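Long-range contacts in 1,3-alpha-isomaltosidase (Kribbella flavida DSM 17836, PDB 5X3I), which hydrolyses the alpha-1,3-glucosidic linkages of a cyclic tetrasaccharide derived from starch, releasing isomaltose inside the cell: residues F226-G234 / F659-W669; F284-L294 / T524-F532. The protein carries 1 engineered substitution. All blocks are in the same frame, centred on the assembly; numbering follows the deposited sequence.

Contact 1: F226-G234 / F659-W669; sequences FAHVVGADG and FFDHENDPEIW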
loop_
_atom_site.group_PDB
_atom_site.type_symbol
_atom_site.label_atom_id
_atom_site.label_comp_id
_atom_site.label_asym_id
_atom_site.label_seq_id
_atom_site.Cartn_x
_atom_site.Cartn_y
_atom_site.Cartn_z
ATOM N N PHE A 226 -10.330 -9.548 5.200
ATOM C CA PHE A 226 -10.065 -10.950 5.487
ATOM C C PHE A 226 -9.203 -11.038 6.724
ATOM O O PHE A 226 -8.344 -10.199 6.932
ATOM C CB PHE A 226 -9.375 -11.650 4.301
ATOM C CG PHE A 226 -8.609 -12.896 4.697
ATOM C CD1 PHE A 226 -9.230 -14.132 4.701
ATOM C CD2 PHE A 226 -7.285 -12.819 5.096
ATOM C CE1 PHE A 226 -8.540 -15.275 5.077
ATOM C CE2 PHE A 226 -6.591 -13.965 5.479
ATOM C CZ PHE A 226 -7.224 -15.188 5.472
ATOM N N ALA A 227 -9.429 -12.052 7.547
ATOM C CA ALA A 227 -8.584 -12.267 8.716
ATOM C C ALA A 227 -8.644 -13.699 9.224
ATOM O O ALA A 227 -9.619 -14.408 8.997
ATOM C CB ALA A 227 -8.976 -11.323 9.829
ATOM N N HIS A 228 -7.608 -14.089 9.954
ATOM C CA HIS A 228 -7.602 -15.344 10.680
ATOM C C HIS A 228 -8.289 -15.132 12.026
ATOM O O HIS A 228 -8.070 -14.115 12.681
ATOM C CB HIS A 228 -6.170 -15.848 10.914
ATOM C CG HIS A 228 -5.450 -16.262 9.668
ATOM N ND1 HIS A 228 -5.379 -17.571 9.248
ATOM C CD2 HIS A 228 -4.759 -15.537 8.758
ATOM C CE1 HIS A 228 -4.687 -17.636 8.126
ATOM N NE2 HIS A 228 -4.298 -16.415 7.808
ATOM N N VAL A 229 -9.112 -16.084 12.442
ATOM C CA VAL A 229 -9.508 -16.136 13.840
ATOM C C VAL A 229 -8.844 -17.371 14.421
ATOM O O VAL A 229 -9.262 -18.497 14.166
ATOM C CB VAL A 229 -11.034 -16.206 14.019
ATOM C CG1 VAL A 229 -11.401 -16.034 15.488
ATOM C CG2 VAL A 229 -11.717 -15.152 13.165
ATOM N N VAL A 230 -7.824 -17.148 15.231
ATOM C CA VAL A 230 -6.926 -18.224 15.616
ATOM C C VAL A 230 -6.773 -18.224 17.113
ATOM O O VAL A 230 -6.500 -17.189 17.712
ATOM C CB VAL A 230 -5.546 -18.083 14.924
ATOM C CG1 VAL A 230 -5.110 -16.633 14.899
ATOM C CG2 VAL A 230 -4.502 -18.935 15.616
ATOM N N GLY A 231 -6.916 -19.394 17.724
ATOM C CA GLY A 231 -7.147 -19.435 19.154
ATOM C C GLY A 231 -6.525 -20.612 19.861
ATOM O O GLY A 231 -6.020 -21.541 19.235
ATOM N N ALA A 232 -6.575 -20.554 21.185
ATOM C CA ALA A 232 -5.781 -21.418 22.047
ATOM C C ALA A 232 -6.040 -22.912 21.865
ATOM O O ALA A 232 -5.100 -23.700 21.821
ATOM C CB ALA A 232 -6.015 -21.035 23.497
ATOM N N ASP A 233 -7.310 -23.295 21.768
ATOM C CA ASP A 233 -7.677 -24.706 21.831
ATOM C C ASP A 233 -8.379 -25.192 20.571
ATOM O O ASP A 233 -7.821 -25.980 19.802
ATOM C CB ASP A 233 -8.572 -24.963 23.044
ATOM C CG ASP A 233 -8.097 -24.233 24.286
ATOM O OD1 ASP A 233 -6.872 -24.168 24.513
ATOM O OD2 ASP A 233 -8.954 -23.716 25.033
ATOM N N GLY A 234 -9.607 -24.724 20.374
ATOM C CA GLY A 234 -10.445 -25.192 19.287
ATOM C C GLY A 234 -9.843 -24.982 17.911
ATOM O O GLY A 234 -8.951 -24.153 17.739
ATOM N N PHE A 659 2.091 -18.511 14.690
ATOM C CA PHE A 659 0.804 -19.170 14.919
ATOM C C PHE A 659 0.448 -20.140 13.795
ATOM O O PHE A 659 -0.433 -20.974 13.955
ATOM C CB PHE A 659 -0.320 -18.144 15.144
ATOM C CG PHE A 659 -0.812 -17.443 13.899
ATOM C CD1 PHE A 659 -1.795 -18.005 13.107
ATOM C CD2 PHE A 659 -0.346 -16.187 13.572
ATOM C CE1 PHE A 659 -2.261 -17.350 11.985
ATOM C CE2 PHE A 659 -0.812 -15.531 12.452
ATOM C CZ PHE A 659 -1.772 -16.112 11.662
ATOM N N PHE A 660 1.154 -20.064 12.671
ATOM C CA PHE A 660 0.894 -20.993 11.577
ATOM C C PHE A 660 1.329 -22.404 11.923
ATOM O O PHE A 660 0.617 -23.369 11.665
ATOM C CB PHE A 660 1.596 -20.540 10.290
ATOM C CG PHE A 660 0.835 -19.492 9.535
ATOM C CD1 PHE A 660 -0.047 -19.850 8.539
ATOM C CD2 PHE A 660 0.978 -18.158 9.849
ATOM C CE1 PHE A 660 -0.759 -18.893 7.859
ATOM C CE2 PHE A 660 0.264 -17.192 9.175
ATOM C CZ PHE A 660 -0.602 -17.558 8.178
ATOM N N ASP A 661 2.483 -22.531 12.549
ATOM C CA ASP A 661 2.999 -23.830 12.910
ATOM C C ASP A 661 2.741 -24.193 14.369
ATOM O O ASP A 661 2.881 -25.308 14.736
ATOM C CB ASP A 661 4.489 -23.940 12.613
ATOM C CG ASP A 661 4.814 -23.776 11.141
ATOM O OD1 ASP A 661 4.164 -24.367 10.325
ATOM O OD2 ASP A 661 5.717 -23.033 10.843
ATOM N N HIS A 662 2.409 -23.226 15.191
ATOM C CA HIS A 662 2.242 -23.459 16.601
ATOM C C HIS A 662 0.968 -22.831 17.166
ATOM O O HIS A 662 1.006 -22.132 18.144
ATOM C CB HIS A 662 3.451 -22.931 17.329
ATOM C CG HIS A 662 4.750 -23.406 16.772
ATOM N ND1 HIS A 662 5.284 -24.628 17.074
ATOM C CD2 HIS A 662 5.625 -22.814 15.935
ATOM C CE1 HIS A 662 6.419 -24.781 16.427
ATOM N NE2 HIS A 662 6.651 -23.692 15.735
ATOM N N GLU A 663 -0.154 -23.097 16.543
ATOM C CA GLU A 663 -1.370 -22.411 16.903
ATOM C C GLU A 663 -1.727 -22.523 18.416
ATOM O O GLU A 663 -2.241 -21.573 18.964
ATOM C CB GLU A 663 -2.511 -22.824 15.988
ATOM C CG GLU A 663 -2.662 -24.307 15.880
ATOM C CD GLU A 663 -3.672 -24.716 14.874
ATOM O OE1 GLU A 663 -3.342 -25.601 14.103
ATOM O OE2 GLU A 663 -4.780 -24.166 14.880
ATOM N N ASN A 664 -1.371 -23.644 19.067
ATOM C CA ASN A 664 -1.778 -23.961 20.426
ATOM C C ASN A 664 -0.767 -23.568 21.488
ATOM O O ASN A 664 -0.950 -23.869 22.665
ATOM C CB ASN A 664 -2.089 -25.453 20.540
ATOM C CG ASN A 664 -3.254 -25.864 19.667
ATOM O OD1 ASN A 664 -4.241 -25.137 19.552
ATOM N ND2 ASN A 664 -3.142 -27.023 19.031
ATOM N N ASP A 665 0.306 -22.912 21.075
ATOM C CA ASP A 665 1.268 -22.377 22.028
ATOM C C ASP A 665 0.901 -20.940 22.358
ATOM O O ASP A 665 1.043 -20.050 21.522
ATOM C CB ASP A 665 2.693 -22.457 21.470
ATOM C CG ASP A 665 3.748 -22.055 22.488
ATOM O OD1 ASP A 665 3.418 -21.376 23.477
ATOM O OD2 ASP A 665 4.924 -22.414 22.302
ATOM N N PRO A 666 0.446 -20.703 23.597
ATOM C CA PRO A 666 0.005 -19.371 24.016
ATOM C C PRO A 666 1.147 -18.369 24.096
ATOM O O PRO A 666 0.926 -17.176 23.915
ATOM C CB PRO A 666 -0.597 -19.621 25.405
ATOM C CG PRO A 666 0.069 -20.861 25.887
ATOM C CD PRO A 666 0.302 -21.701 24.672
ATOM N N GLU A 667 2.355 -18.850 24.353
ATOM C CA GLU A 667 3.486 -17.959 24.566
ATOM C C GLU A 667 3.876 -17.151 23.318
ATOM O O GLU A 667 4.446 -16.068 23.430
ATOM C CB GLU A 667 4.688 -18.758 25.068
ATOM C CG GLU A 667 5.921 -17.918 25.359
ATOM C CD GLU A 667 5.714 -16.910 26.467
ATOM O OE1 GLU A 667 4.721 -17.032 27.210
ATOM O OE2 GLU A 667 6.551 -15.990 26.600
ATOM N N ILE A 668 3.547 -17.662 22.137
ATOM C CA ILE A 668 3.958 -17.004 20.895
ATOM C C ILE A 668 3.468 -15.556 20.801
ATOM O O ILE A 668 4.145 -14.705 20.234
ATOM C CB ILE A 668 3.469 -17.782 19.654
ATOM C CG1 ILE A 668 1.944 -17.737 19.545
ATOM C CG2 ILE A 668 3.989 -19.211 19.680
ATOM C CD1 ILE A 668 1.385 -18.660 18.519
ATOM N N TRP A 669 2.316 -15.270 21.397
ATOM C CA TRP A 669 1.704 -13.956 21.283
ATOM C C TRP A 669 2.429 -12.898 22.091
ATOM O O TRP A 669 2.212 -11.712 21.892
ATOM C CB TRP A 669 0.234 -14.027 21.697
ATOM C CG TRP A 669 -0.517 -14.980 20.846
ATOM C CD1 TRP A 669 -1.021 -16.182 21.213
ATOM C CD2 TRP A 669 -0.810 -14.827 19.455
ATOM N NE1 TRP A 669 -1.630 -16.786 20.146
ATOM C CE2 TRP A 669 -1.515 -15.974 19.052
ATOM C CE3 TRP A 669 -0.548 -13.830 18.512
ATOM C CZ2 TRP A 669 -1.965 -16.153 17.749
ATOM C CZ3 TRP A 669 -0.997 -14.011 17.214
ATOM C CH2 TRP A 669 -1.697 -15.162 16.845
#
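NE2 of H228 is hydrogen-bonded to the carbonyl O of S556 and lies 3.9 Å from CZ of F660, so one ring atom meets both a polar and an aromatic neighbour. The same imidazole receives two phenyl edges. F659 comes in edge-to-face, its CE1 4.1 Å from CG of H228 and the ring planes at 69°; F660 does so in an offset edge-to-face pair, at 75°. With CG anti to its carbonyl carbon (chi1 -67°), H228 leaves strand 223-230 toward this aromatic cluster. Two residues on, V230 sets both methyls against F659, CG2 3.8 Å from its CD1 and CG1 over a face of the ring; CG1 also reaches CH2 of W669 (4.2 Å). P277, at the start of helix 277-288, also touches F659 and F660. Past the cluster the loop folds through a type I turn, H662 to D665, then an Asx turn in which D665 OD1 accepts from E667 N (2.9 Å). The strand of the galactose mutarotase-like domain and the loop of the C-terminal domain are thus held by rings and methyls, and with its NE2 bonded to the S556 carbonyl, the buried imidazole probably pays little for packing among phenyls.

Contact 2: F284-L294 / T524-F532; sequences FLDEVGRAEEL and TGSQAHGIF
After V288 the chain leaves helix 277-288 through G289, whose phi of 110° would jam any side chain against the preceding carbonyl, and runs on extended beside the 3-10 turn 526-528. The two backbones advance in the same direction, with V288 nearest G525 and A291 nearest A528 (CA to CA 4.4 Å). They meet through CA-H...O contacts: CA of G525 to O of V288 at 3.4 Å and, straighter than the return contact from A291 to Q527 O, CA of A528 to O of R290 at 3.3 Å. One water joins the carbonyl of A528 to OE1 of E292, which is also paired with R509. In the TIM barrel, residues 524-530 lie in the connection between parallel strands 517-519 and 531-533, while 289-294 lead from the helix toward the first strand, 302-304. Q527 is the side chain that reaches from the 524-532 segment to the end of the helix. Bent at chi2 (93°), it lays its amide against the helix, NE2 lying 3.3 Å from CE2 of F284 and 3.6 Å from CD2 of L285, with ring and amide planes 64° apart. NE2 is bonded to the carbonyl of C557, and OE1 takes a weak bond from G525 N. A leucine here would probably leave the C557 carbonyl without its donor and G525 N without its acceptor. T524 sets CG2 3.5 Å from CG1 of V288, crossing it at about a right angle, and at the far end CD1 of L294 meets CG1 of I531 at 3.6 Å.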
loop_
_atom_site.group_PDB
_atom_site.type_symbol
_atom_site.label_atom_id
_atom_site.label_comp_id
_atom_site.label_asym_id
_atom_site.label_seq_id
_atom_site.Cartn_x
_atom_site.Cartn_y
_atom_site.Cartn_z
ATOM N N PHE A 284 -8.889 -19.001 1.241
ATOM C CA PHE A 284 -8.898 -17.608 0.795
ATOM C C PHE A 284 -8.213 -17.467 -0.576
ATOM O O PHE A 284 -8.796 -16.938 -1.513
ATOM C CB PHE A 284 -8.217 -16.718 1.840
ATOM C CG PHE A 284 -8.255 -15.234 1.531
ATOM C CD1 PHE A 284 -9.427 -14.616 1.133
ATOM C CD2 PHE A 284 -7.115 -14.458 1.679
ATOM C CE1 PHE A 284 -9.459 -13.262 0.877
ATOM C CE2 PHE A 284 -7.139 -13.108 1.419
ATOM C CZ PHE A 284 -8.307 -12.508 1.020
ATOM N N LEU A 285 -6.992 -17.975 -0.696
ATOM C CA LEU A 285 -6.205 -17.751 -1.913
ATOM C C LEU A 285 -6.758 -18.538 -3.103
ATOM O O LEU A 285 -6.715 -18.060 -4.230
ATOM C CB LEU A 285 -4.730 -18.093 -1.672
ATOM C CG LEU A 285 -4.011 -17.299 -0.568
ATOM C CD1 LEU A 285 -2.495 -17.519 -0.600
ATOM C CD2 LEU A 285 -4.350 -15.818 -0.621
ATOM N N ASP A 286 -7.297 -19.733 -2.854
ATOM C CA ASP A 286 -8.003 -20.477 -3.899
ATOM C C ASP A 286 -9.115 -19.632 -4.498
ATOM O O ASP A 286 -9.413 -19.719 -5.684
ATOM C CB ASP A 286 -8.604 -21.780 -3.363
ATOM C CG ASP A 286 -7.615 -22.929 -3.367
ATOM O OD1 ASP A 286 -6.492 -22.740 -3.870
ATOM O OD2 ASP A 286 -7.964 -24.017 -2.857
ATOM N N GLU A 287 -9.757 -18.847 -3.645
ATOM C CA GLU A 287 -10.823 -17.967 -4.080
ATOM C C GLU A 287 -10.335 -16.671 -4.742
ATOM O O GLU A 287 -10.837 -16.289 -5.784
ATOM C CB GLU A 287 -11.712 -17.634 -2.872
ATOM C CG GLU A 287 -12.908 -16.761 -3.163
ATOM C CD GLU A 287 -13.732 -16.456 -1.904
ATOM O OE1 GLU A 287 -14.199 -15.308 -1.785
ATOM O OE2 GLU A 287 -13.891 -17.355 -1.043
ATOM N N VAL A 288 -9.415 -15.962 -4.100
ATOM C CA VAL A 288 -9.039 -14.639 -4.609
ATOM C C VAL A 288 -7.723 -14.529 -5.403
ATOM O O VAL A 288 -7.425 -13.482 -5.966
ATOM C CB VAL A 288 -9.008 -13.635 -3.466
ATOM C CG1 VAL A 288 -10.328 -13.733 -2.685
ATOM C CG2 VAL A 288 -7.827 -13.891 -2.551
ATOM N N GLY A 289 -6.975 -15.616 -5.500
ATOM C CA GLY A 289 -5.674 -15.566 -6.138
ATOM C C GLY A 289 -4.465 -15.728 -5.239
ATOM O O GLY A 289 -4.527 -15.552 -4.019
ATOM N N ARG A 290 -3.346 -16.061 -5.886
ATOM C CA ARG A 290 -2.151 -16.561 -5.227
ATOM C C ARG A 290 -0.888 -16.154 -6.017
ATOM O O ARG A 290 -0.943 -15.969 -7.224
ATOM C CB ARG A 290 -2.249 -18.087 -5.100
ATOM C CG ARG A 290 -1.080 -18.792 -4.462
ATOM C CD ARG A 290 -1.264 -20.309 -4.526
ATOM N NE ARG A 290 -2.172 -20.810 -3.496
ATOM C CZ ARG A 290 -3.405 -21.248 -3.728
ATOM N NH1 ARG A 290 -3.904 -21.252 -4.955
ATOM N NH2 ARG A 290 -4.141 -21.688 -2.723
ATOM N N ALA A 291 0.236 -16.017 -5.327
ATOM C CA ALA A 291 1.485 -15.669 -5.988
ATOM C C ALA A 291 1.896 -16.757 -6.961
ATOM O O ALA A 291 1.543 -17.916 -6.798
ATOM C CB ALA A 291 2.581 -15.442 -4.981
ATOM N N GLU A 292 2.650 -16.355 -7.974
ATOM C CA GLU A 292 3.341 -17.292 -8.838
ATOM C C GLU A 292 4.822 -17.115 -8.557
ATOM O O GLU A 292 5.236 -16.066 -8.054
ATOM C CB GLU A 292 3.016 -17.056 -10.314
ATOM C CG GLU A 292 3.478 -15.725 -10.883
ATOM C CD GLU A 292 3.111 -15.554 -12.361
ATOM O OE1 GLU A 292 2.059 -14.956 -12.665
ATOM O OE2 GLU A 292 3.883 -16.011 -13.226
ATOM N N GLU A 293 5.607 -18.155 -8.824
ATOM C CA GLU A 293 7.025 -18.115 -8.523
ATOM C C GLU A 293 7.689 -17.049 -9.374
ATOM O O GLU A 293 7.540 -17.035 -10.584
ATOM C CB GLU A 293 7.687 -19.479 -8.778
ATOM C CG GLU A 293 7.200 -20.582 -7.873
ATOM C CD GLU A 293 7.767 -21.940 -8.240
ATOM O OE1 GLU A 293 8.728 -22.011 -9.030
ATOM O OE2 GLU A 293 7.243 -22.947 -7.740
ATOM N N LEU A 294 8.365 -16.126 -8.711
ATOM C CA LEU A 294 9.186 -15.132 -9.369
ATOM C C LEU A 294 10.649 -15.623 -9.479
ATOM O O LEU A 294 11.060 -16.508 -8.734
ATOM C CB LEU A 294 9.084 -13.803 -8.619
ATOM C CG LEU A 294 7.653 -13.242 -8.507
ATOM C CD1 LEU A 294 7.666 -11.960 -7.698
ATOM C CD2 LEU A 294 7.056 -13.008 -9.877
ATOM N N THR A 524 -7.617 -7.119 -2.009
ATOM C CA THR A 524 -7.904 -8.516 -2.268
ATOM C C THR A 524 -7.593 -8.849 -3.729
ATOM O O THR A 524 -8.046 -8.162 -4.629
ATOM C CB THR A 524 -9.406 -8.836 -1.986
ATOM O OG1 THR A 524 -9.747 -8.479 -0.636
ATOM C CG2 THR A 524 -9.693 -10.302 -2.221
ATOM N N GLY A 525 -6.824 -9.908 -3.954
ATOM C CA GLY A 525 -6.424 -10.276 -5.301
ATOM C C GLY A 525 -5.014 -9.840 -5.687
ATOM O O GLY A 525 -4.426 -10.413 -6.601
ATOM N N SER A 526 -4.464 -8.848 -4.988
ATOM C CA SER A 526 -3.101 -8.390 -5.256
ATOM C C SER A 526 -2.038 -9.487 -5.067
ATOM O O SER A 526 -0.926 -9.369 -5.582
ATOM C CB SER A 526 -2.751 -7.187 -4.377
ATOM O OG SER A 526 -3.375 -6.021 -4.855
ATOM N N GLN A 527 -2.394 -10.547 -4.345
ATOM C CA GLN A 527 -1.494 -11.673 -4.107
ATOM C C GLN A 527 -0.901 -12.215 -5.420
ATOM O O GLN A 527 0.230 -12.675 -5.452
ATOM C CB GLN A 527 -2.216 -12.814 -3.374
ATOM C CG GLN A 527 -2.704 -12.510 -1.946
ATOM C CD GLN A 527 -4.144 -12.016 -1.909
ATOM O OE1 GLN A 527 -4.625 -11.431 -2.872
ATOM N NE2 GLN A 527 -4.837 -12.255 -0.787
ATOM N N ALA A 528 -1.684 -12.160 -6.486
ATOM C CA ALA A 528 -1.275 -12.734 -7.753
ATOM C C ALA A 528 -0.313 -11.841 -8.534
ATOM O O ALA A 528 0.205 -12.262 -9.557
ATOM C CB ALA A 528 -2.501 -13.047 -8.605
ATOM N N HIS A 529 -0.117 -10.601 -8.095
ATOM C CA HIS A 529 0.666 -9.691 -8.921
ATOM C C HIS A 529 1.894 -9.046 -8.290
ATOM O O HIS A 529 1.810 -7.976 -7.700
ATOM C CB HIS A 529 -0.282 -8.582 -9.398
ATOM C CG HIS A 529 -1.562 -9.104 -9.974
ATOM N ND1 HIS A 529 -1.623 -9.721 -11.200
ATOM C CD2 HIS A 529 -2.824 -9.118 -9.479
ATOM C CE1 HIS A 529 -2.867 -10.087 -11.446
ATOM N NE2 HIS A 529 -3.617 -9.731 -10.420
ATOM N N GLY A 530 3.059 -9.566 -8.643
ATOM C CA GLY A 530 4.313 -8.950 -8.273
ATOM C C GLY A 530 4.706 -8.872 -6.816
ATOM O O GLY A 530 4.346 -9.701 -5.990
ATOM N N ILE A 531 5.482 -7.839 -6.527
ATOM C CA ILE A 531 6.142 -7.648 -5.258
ATOM C C ILE A 531 5.565 -6.397 -4.597
ATOM O O ILE A 531 5.089 -5.491 -5.281
ATOM C CB ILE A 531 7.665 -7.505 -5.459
ATOM C CG1 ILE A 531 8.205 -8.703 -6.256
ATOM C CG2 ILE A 531 8.392 -7.378 -4.154
ATOM C CD1 ILE A 531 9.662 -8.621 -6.555
ATOM N N PHE A 532 5.617 -6.355 -3.272
ATOM C CA PHE A 532 5.046 -5.260 -2.510
ATOM C C PHE A 532 6.052 -4.740 -1.500
ATOM O O PHE A 532 6.853 -5.496 -0.962
ATOM C CB PHE A 532 3.736 -5.711 -1.846
ATOM C CG PHE A 532 2.687 -6.089 -2.849
ATOM C CD1 PHE A 532 2.660 -7.363 -3.393
ATOM C CD2 PHE A 532 1.799 -5.149 -3.327
ATOM C CE1 PHE A 532 1.756 -7.694 -4.355
ATOM C CE2 PHE A 532 0.882 -5.488 -4.298
ATOM C CZ PHE A 532 0.867 -6.772 -4.808
HETATM O O HOH W 1 -5.781 -11.776 -8.457
HETATM O O HOH W 2 -0.132 -14.494 -11.134
#

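Helix 277-288 serves both contacts: its first turns touch H228, F659 and F660 of contact 1, and its last turn enters contact 2. The two contacts meet directly where the stacked rings of F226 and F284 bring CD1 of the former within 3.5 Å of CG of the latter. Contact 1 lies farther out, its centre about 26 Å from that of the chain against about 15 Å, and runs from a buried aromatic cluster to the poorly ordered loop A232-G234 at the surface. Contact 2 has no exposed touching residue and relies on close backbones, glycines and bridging water. In each, one buried polar side chain bonds a carbonyl, H228 that of S556 and Q527 that of the next residue along, C557.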